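Local coordinates for putative lipoprotein (PDB 3QNK) that is of unknown specific function but, as a SusD-like outer-membrane lipoprotein, probably helps capture glycans at the cell surface for uptake, at residues Asp73-Val84 with Phe118-Val129. Residues are numbered along the deposited sequence; the frame is centred on the assembly and turned at random.
Sequences DDDVWEDYYVKV and FYFEMVKRYGGV. With PO4 (phosphate ion), chain F; ACT (acetate ion), chain I.
Two roughly antiparallel helices of the alpha-helical SusD fold, 76-93 and 101-126, pack here through Val76, Tyr80, Tyr81 and Val84 on one side and Phe118, Met122, Arg125 and Tyr126 on the other, their local axes at 155° and 9.5 Å apart at closest approach. Met122, a selenomethionine, is a knob in the hole formed by Val76, Tyr80, Tyr81 and Val84. Its SE lies over one face of the Tyr81 ring, 3.8 Å from the centroid, a Met-aromatic contact, and the bend at chi3 (-86°) carries CE on to Val84 CG2 and over the same ring. Val84 CG2 also lies over a face of Tyr119, and Lys83 CB over a face of Phe118, both CH-pi contacts; Lys83 NZ itself turns off to Glu30. Val76 is the reciprocal knob, among Glu121, Met122, Arg125 and Tyr126, with CG2 3.5 Å above the centre of the Arg125 guanidinium. At the start of helix 76-93 the Tyr126 hydroxyl donates to Asp73 OD2 and accepts from the backbone Trp77 N at 2.9 Å. The Trp77 six-membered ring points its edge at the Tyr126 face, planes 87° apart. Asp74 OD2 lies near the guanidinium plane of Arg125 and takes a bent bond from NH2 (2.7 Å) on its anti lone pair; Asp74 OD1 pairs with Arg42. Arg125 NH1 bridges to Glu121 OE1, and both terminal nitrogens bond PO4 O1. The Tyr80 hydroxyl donates to acetate OXT at 3.0 Å; both ions probably come from the crystallisation liquor. The carboxylates of Asp74 and Glu121 fix the orientation of the guanidinium and probably offset its charge, the phosphate occupies a place where an anion can sit, and the Tyr126 hydroxyl ties the turn before helix 76-93 to the end of helix 101-126.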
loop_
_atom_site.group_PDB
_atom_site.type_symbol
_atom_site.label_atom_id
_atom_site.label_comp_id
_atom_site.label_asym_id
_atom_site.label_seq_id
_atom_site.Cartn_x
_atom_site.Cartn_y
_atom_site.Cartn_z
ATOM N N ASP B 73 -6.939 5.584 9.014
ATOM C CA ASP B 73 -8.049 4.866 8.371
ATOM C C ASP B 73 -7.653 3.454 7.986
ATOM O O ASP B 73 -8.471 2.708 7.446
ATOM C CB ASP B 73 -8.518 5.642 7.124
ATOM C CG ASP B 73 -7.513 5.780 5.988
ATOM O OD1 ASP B 73 -6.285 5.796 6.272
ATOM O OD2 ASP B 73 -7.954 5.867 4.809
ATOM N N ASP B 74 -6.387 3.091 8.274
ATOM C CA ASP B 74 -5.777 1.788 8.014
ATOM C C ASP B 74 -5.700 1.535 6.509
ATOM O O ASP B 74 -5.759 0.381 6.072
ATOM C CB ASP B 74 -6.556 0.669 8.740
ATOM C CG ASP B 74 -6.861 0.952 10.207
ATOM O OD1 ASP B 74 -5.985 1.561 10.899
ATOM O OD2 ASP B 74 -7.963 0.563 10.670
ATOM N N ASP B 75 -5.600 2.627 5.715
ATOM C CA ASP B 75 -5.497 2.669 4.249
ATOM C C ASP B 75 -6.659 1.977 3.577
ATOM O O ASP B 75 -6.508 1.487 2.442
ATOM C CB ASP B 75 -4.163 2.045 3.790
ATOM C CG ASP B 75 -2.927 2.751 4.332
ATOM O OD1 ASP B 75 -2.719 3.938 3.988
ATOM O OD2 ASP B 75 -2.139 2.101 5.051
ATOM N N VAL B 76 -7.834 1.938 4.264
ATOM C CA VAL B 76 -9.003 1.231 3.741
ATOM C C VAL B 76 -9.515 1.890 2.431
ATOM O O VAL B 76 -9.763 1.165 1.476
ATOM C CB VAL B 76 -10.100 0.999 4.799
ATOM C CG1 VAL B 76 -11.425 0.526 4.160
ATOM C CG2 VAL B 76 -9.621 -0.047 5.801
ATOM N N TRP B 77 -9.600 3.229 2.371
ATOM C CA TRP B 77 -10.039 3.929 1.165
ATOM C C TRP B 77 -9.136 3.564 -0.052
ATOM O O TRP B 77 -9.654 3.110 -1.079
ATOM C CB TRP B 77 -10.055 5.449 1.409
ATOM C CG TRP B 77 -10.681 6.243 0.296
ATOM C CD1 TRP B 77 -10.114 6.566 -0.899
ATOM C CD2 TRP B 77 -11.979 6.862 0.306
ATOM N NE1 TRP B 77 -10.966 7.365 -1.627
ATOM C CE2 TRP B 77 -12.123 7.551 -0.922
ATOM C CE3 TRP B 77 -13.046 6.885 1.226
ATOM C CZ2 TRP B 77 -13.295 8.239 -1.268
ATOM C CZ3 TRP B 77 -14.206 7.565 0.884
ATOM C CH2 TRP B 77 -14.323 8.235 -0.350
ATOM N N GLU B 78 -7.813 3.695 0.092
ATOM C CA GLU B 78 -6.804 3.379 -0.917
ATOM C C GLU B 78 -6.870 1.910 -1.399
ATOM O O GLU B 78 -6.979 1.649 -2.612
ATOM C CB GLU B 78 -5.414 3.644 -0.327
ATOM C CG GLU B 78 -4.273 3.612 -1.333
ATOM C CD GLU B 78 -2.877 3.769 -0.763
ATOM O OE1 GLU B 78 -2.733 4.323 0.353
ATOM O OE2 GLU B 78 -1.918 3.366 -1.460
ATOM N N ASP B 79 -6.811 0.970 -0.440
ATOM C CA ASP B 79 -6.758 -0.452 -0.695
ATOM C C ASP B 79 -8.047 -1.074 -1.226
ATOM O O ASP B 79 -7.997 -1.951 -2.098
ATOM C CB ASP B 79 -6.349 -1.182 0.600
ATOM C CG ASP B 79 -4.940 -0.913 1.123
ATOM O OD1 ASP B 79 -4.106 -0.372 0.356
ATOM O OD2 ASP B 79 -4.665 -1.256 2.296
ATOM N N TYR B 80 -9.171 -0.690 -0.672
ATOM C CA TYR B 80 -10.434 -1.319 -0.978
ATOM C C TYR B 80 -10.999 -0.919 -2.344
ATOM O O TYR B 80 -11.719 -1.716 -2.938
ATOM C CB TYR B 80 -11.418 -1.091 0.175
ATOM C CG TYR B 80 -11.191 -2.116 1.263
ATOM C CD1 TYR B 80 -10.034 -2.096 2.039
ATOM C CD2 TYR B 80 -12.042 -3.203 1.405
ATOM C CE1 TYR B 80 -9.777 -3.086 2.986
ATOM C CE2 TYR B 80 -11.779 -4.212 2.328
ATOM C CZ TYR B 80 -10.655 -4.141 3.130
ATOM O OH TYR B 80 -10.416 -5.133 4.052
ATOM N N TYR B 81 -10.591 0.245 -2.903
ATOM C CA TYR B 81 -11.032 0.600 -4.258
ATOM C C TYR B 81 -10.324 -0.261 -5.287
ATOM O O TYR B 81 -10.923 -0.577 -6.317
ATOM C CB TYR B 81 -10.876 2.093 -4.545
ATOM C CG TYR B 81 -12.067 2.883 -4.055
ATOM C CD1 TYR B 81 -13.337 2.666 -4.584
ATOM C CD2 TYR B 81 -11.935 3.824 -3.037
ATOM C CE1 TYR B 81 -14.450 3.361 -4.111
ATOM C CE2 TYR B 81 -13.041 4.538 -2.558
ATOM C CZ TYR B 81 -14.297 4.299 -3.098
ATOM O OH TYR B 81 -15.385 4.999 -2.642
ATOM N N VAL B 82 -9.104 -0.732 -4.967
ATOM C CA VAL B 82 -8.320 -1.656 -5.825
ATOM C C VAL B 82 -9.074 -2.985 -5.897
ATOM O O VAL B 82 -9.262 -3.540 -6.984
ATOM C CB VAL B 82 -6.868 -1.845 -5.296
ATOM C CG1 VAL B 82 -6.121 -2.905 -6.085
ATOM C CG2 VAL B 82 -6.085 -0.541 -5.314
ATOM N N LYS B 83 -9.547 -3.469 -4.717
ATOM C CA LYS B 83 -10.308 -4.711 -4.536
ATOM C C LYS B 83 -11.596 -4.636 -5.321
ATOM O O LYS B 83 -11.944 -5.574 -6.044
ATOM C CB LYS B 83 -10.599 -4.971 -3.044
ATOM C CG LYS B 83 -9.365 -5.082 -2.182
ATOM C CD LYS B 83 -9.768 -5.418 -0.752
ATOM C CE LYS B 83 -8.659 -5.121 0.219
ATOM N NZ LYS B 83 -7.515 -6.089 0.126
ATOM N N VAL B 84 -12.287 -3.488 -5.208
ATOM C CA VAL B 84 -13.541 -3.230 -5.912
ATOM C C VAL B 84 -13.259 -3.201 -7.414
ATOM O O VAL B 84 -14.016 -3.811 -8.163
ATOM C CB VAL B 84 -14.243 -1.950 -5.405
ATOM C CG1 VAL B 84 -15.334 -1.498 -6.371
ATOM C CG2 VAL B 84 -14.826 -2.164 -4.011
ATOM N N PHE B 118 -16.465 -5.804 0.412
ATOM C CA PHE B 118 -15.416 -4.784 0.264
ATOM C C PHE B 118 -15.976 -3.393 0.472
ATOM O O PHE B 118 -15.368 -2.632 1.224
ATOM C CB PHE B 118 -14.697 -4.888 -1.091
ATOM C CG PHE B 118 -13.964 -6.188 -1.297
ATOM C CD1 PHE B 118 -13.319 -6.820 -0.243
ATOM C CD2 PHE B 118 -13.875 -6.760 -2.555
ATOM C CE1 PHE B 118 -12.633 -8.024 -0.435
ATOM C CE2 PHE B 118 -13.188 -7.969 -2.747
ATOM C CZ PHE B 118 -12.567 -8.587 -1.683
ATOM N N TYR B 119 -17.145 -3.074 -0.129
ATOM C CA TYR B 119 -17.791 -1.780 0.043
ATOM C C TYR B 119 -18.262 -1.587 1.479
ATOM O O TYR B 119 -18.154 -0.469 2.004
ATOM C CB TYR B 119 -18.955 -1.597 -0.913
ATOM C CG TYR B 119 -18.588 -0.870 -2.196
ATOM C CD1 TYR B 119 -18.190 0.467 -2.177
ATOM C CD2 TYR B 119 -18.702 -1.496 -3.434
ATOM C CE1 TYR B 119 -17.854 1.137 -3.351
ATOM C CE2 TYR B 119 -18.384 -0.827 -4.613
ATOM C CZ TYR B 119 -17.941 0.478 -4.563
ATOM O OH TYR B 119 -17.627 1.120 -5.726
ATOM N N PHE B 120 -18.735 -2.669 2.145
ATOM C CA PHE B 120 -19.178 -2.579 3.539
ATOM C C PHE B 120 -18.025 -2.188 4.446
ATOM O O PHE B 120 -18.253 -1.395 5.337
ATOM C CB PHE B 120 -19.822 -3.882 4.023
ATOM C CG PHE B 120 -20.431 -3.839 5.413
ATOM C CD1 PHE B 120 -21.249 -2.779 5.805
ATOM C CD2 PHE B 120 -20.252 -4.897 6.302
ATOM C CE1 PHE B 120 -21.827 -2.760 7.086
ATOM C CE2 PHE B 120 -20.852 -4.881 7.570
ATOM C CZ PHE B 120 -21.628 -3.817 7.951
ATOM N N GLU B 121 -16.790 -2.677 4.197
ATOM C CA GLU B 121 -15.612 -2.280 4.989
ATOM C C GLU B 121 -15.342 -0.784 4.899
ATOM O O GLU B 121 -14.907 -0.173 5.882
ATOM C CB GLU B 121 -14.346 -3.024 4.575
ATOM C CG GLU B 121 -14.026 -4.194 5.484
ATOM C CD GLU B 121 -13.996 -3.943 6.982
ATOM O OE1 GLU B 121 -13.271 -3.017 7.405
ATOM O OE2 GLU B 121 -14.671 -4.686 7.733
HETATM N N MSE B 122 -15.619 -0.192 3.736
HETATM C CA MSE B 122 -15.441 1.235 3.520
HETATM C C MSE B 122 -16.581 2.017 4.147
HETATM O O MSE B 122 -16.330 2.960 4.898
HETATM C CB MSE B 122 -15.339 1.539 2.021
HETATM C CG MSE B 122 -14.053 1.009 1.399
HETATM SE SE MSE B 122 -13.787 1.719 -0.359
HETATM C CE MSE B 122 -14.755 0.492 -1.301
ATOM N N VAL B 123 -17.830 1.630 3.850
ATOM C CA VAL B 123 -19.033 2.317 4.330
ATOM C C VAL B 123 -19.099 2.333 5.852
ATOM O O VAL B 123 -19.381 3.398 6.409
ATOM C CB VAL B 123 -20.329 1.754 3.685
ATOM C CG1 VAL B 123 -21.581 2.389 4.278
ATOM C CG2 VAL B 123 -20.297 1.982 2.184
ATOM N N LYS B 124 -18.787 1.202 6.535
ATOM C CA LYS B 124 -18.828 1.151 8.010
ATOM C C LYS B 124 -17.816 2.160 8.649
ATOM O O LYS B 124 -17.992 2.540 9.799
ATOM C CB LYS B 124 -18.653 -0.285 8.565
ATOM C CG LYS B 124 -17.305 -0.943 8.291
ATOM C CD LYS B 124 -17.114 -2.230 9.118
ATOM C CE LYS B 124 -17.671 -3.494 8.506
ATOM N NZ LYS B 124 -18.015 -4.508 9.563
ATOM N N ARG B 125 -16.841 2.652 7.885
ATOM C CA ARG B 125 -15.798 3.560 8.335
ATOM C C ARG B 125 -16.072 4.999 7.951
ATOM O O ARG B 125 -16.241 5.842 8.832
ATOM C CB ARG B 125 -14.427 3.133 7.764
ATOM C CG ARG B 125 -13.847 1.873 8.378
ATOM C CD ARG B 125 -12.582 1.495 7.656
ATOM N NE ARG B 125 -11.493 1.081 8.550
ATOM C CZ ARG B 125 -11.287 -0.175 8.931
ATOM N NH1 ARG B 125 -12.112 -1.133 8.546
ATOM N NH2 ARG B 125 -10.266 -0.480 9.717
ATOM N N TYR B 126 -16.108 5.284 6.633
ATOM C CA TYR B 126 -16.264 6.635 6.079
ATOM C C TYR B 126 -17.729 7.096 5.888
ATOM O O TYR B 126 -17.955 8.299 5.754
ATOM C CB TYR B 126 -15.537 6.724 4.720
ATOM C CG TYR B 126 -14.113 6.194 4.734
ATOM C CD1 TYR B 126 -13.054 6.992 5.157
ATOM C CD2 TYR B 126 -13.822 4.903 4.304
ATOM C CE1 TYR B 126 -11.745 6.512 5.174
ATOM C CE2 TYR B 126 -12.515 4.420 4.301
ATOM C CZ TYR B 126 -11.481 5.225 4.743
ATOM O OH TYR B 126 -10.192 4.759 4.719
ATOM N N GLY B 127 -18.682 6.163 5.853
ATOM C CA GLY B 127 -20.087 6.460 5.615
ATOM C C GLY B 127 -20.306 6.393 4.131
ATOM O O GLY B 127 -19.949 5.386 3.506
ATOM N N GLY B 128 -20.804 7.464 3.538
ATOM C CA GLY B 128 -20.949 7.491 2.089
ATOM C C GLY B 128 -19.597 7.459 1.392
ATOM O O GLY B 128 -18.638 8.084 1.855
ATOM N N VAL B 129 -19.481 6.684 0.316
ATOM C CA VAL B 129 -18.243 6.557 -0.483
ATOM C C VAL B 129 -18.571 6.773 -1.993
ATOM O O VAL B 129 -19.733 6.974 -2.352
ATOM C CB VAL B 129 -17.535 5.178 -0.254
ATOM C CG1 VAL B 129 -17.097 4.996 1.189
ATOM C CG2 VAL B 129 -18.409 4.010 -0.724
HETATM P P PO4 F . -9.711 -4.838 8.090
HETATM O O1 PO4 F . -10.147 -3.564 8.979
HETATM O O2 PO4 F . -8.651 -4.424 6.917
HETATM O O3 PO4 F . -9.343 -6.097 9.056
HETATM O O4 PO4 F . -10.984 -5.379 7.325
HETATM C C ACT I . -12.992 -7.845 5.525
HETATM O O ACT I . -12.510 -8.549 6.462
HETATM O OXT ACT I . -12.281 -7.493 4.436
HETATM C CH3 ACT I . -14.466 -7.540 5.821
#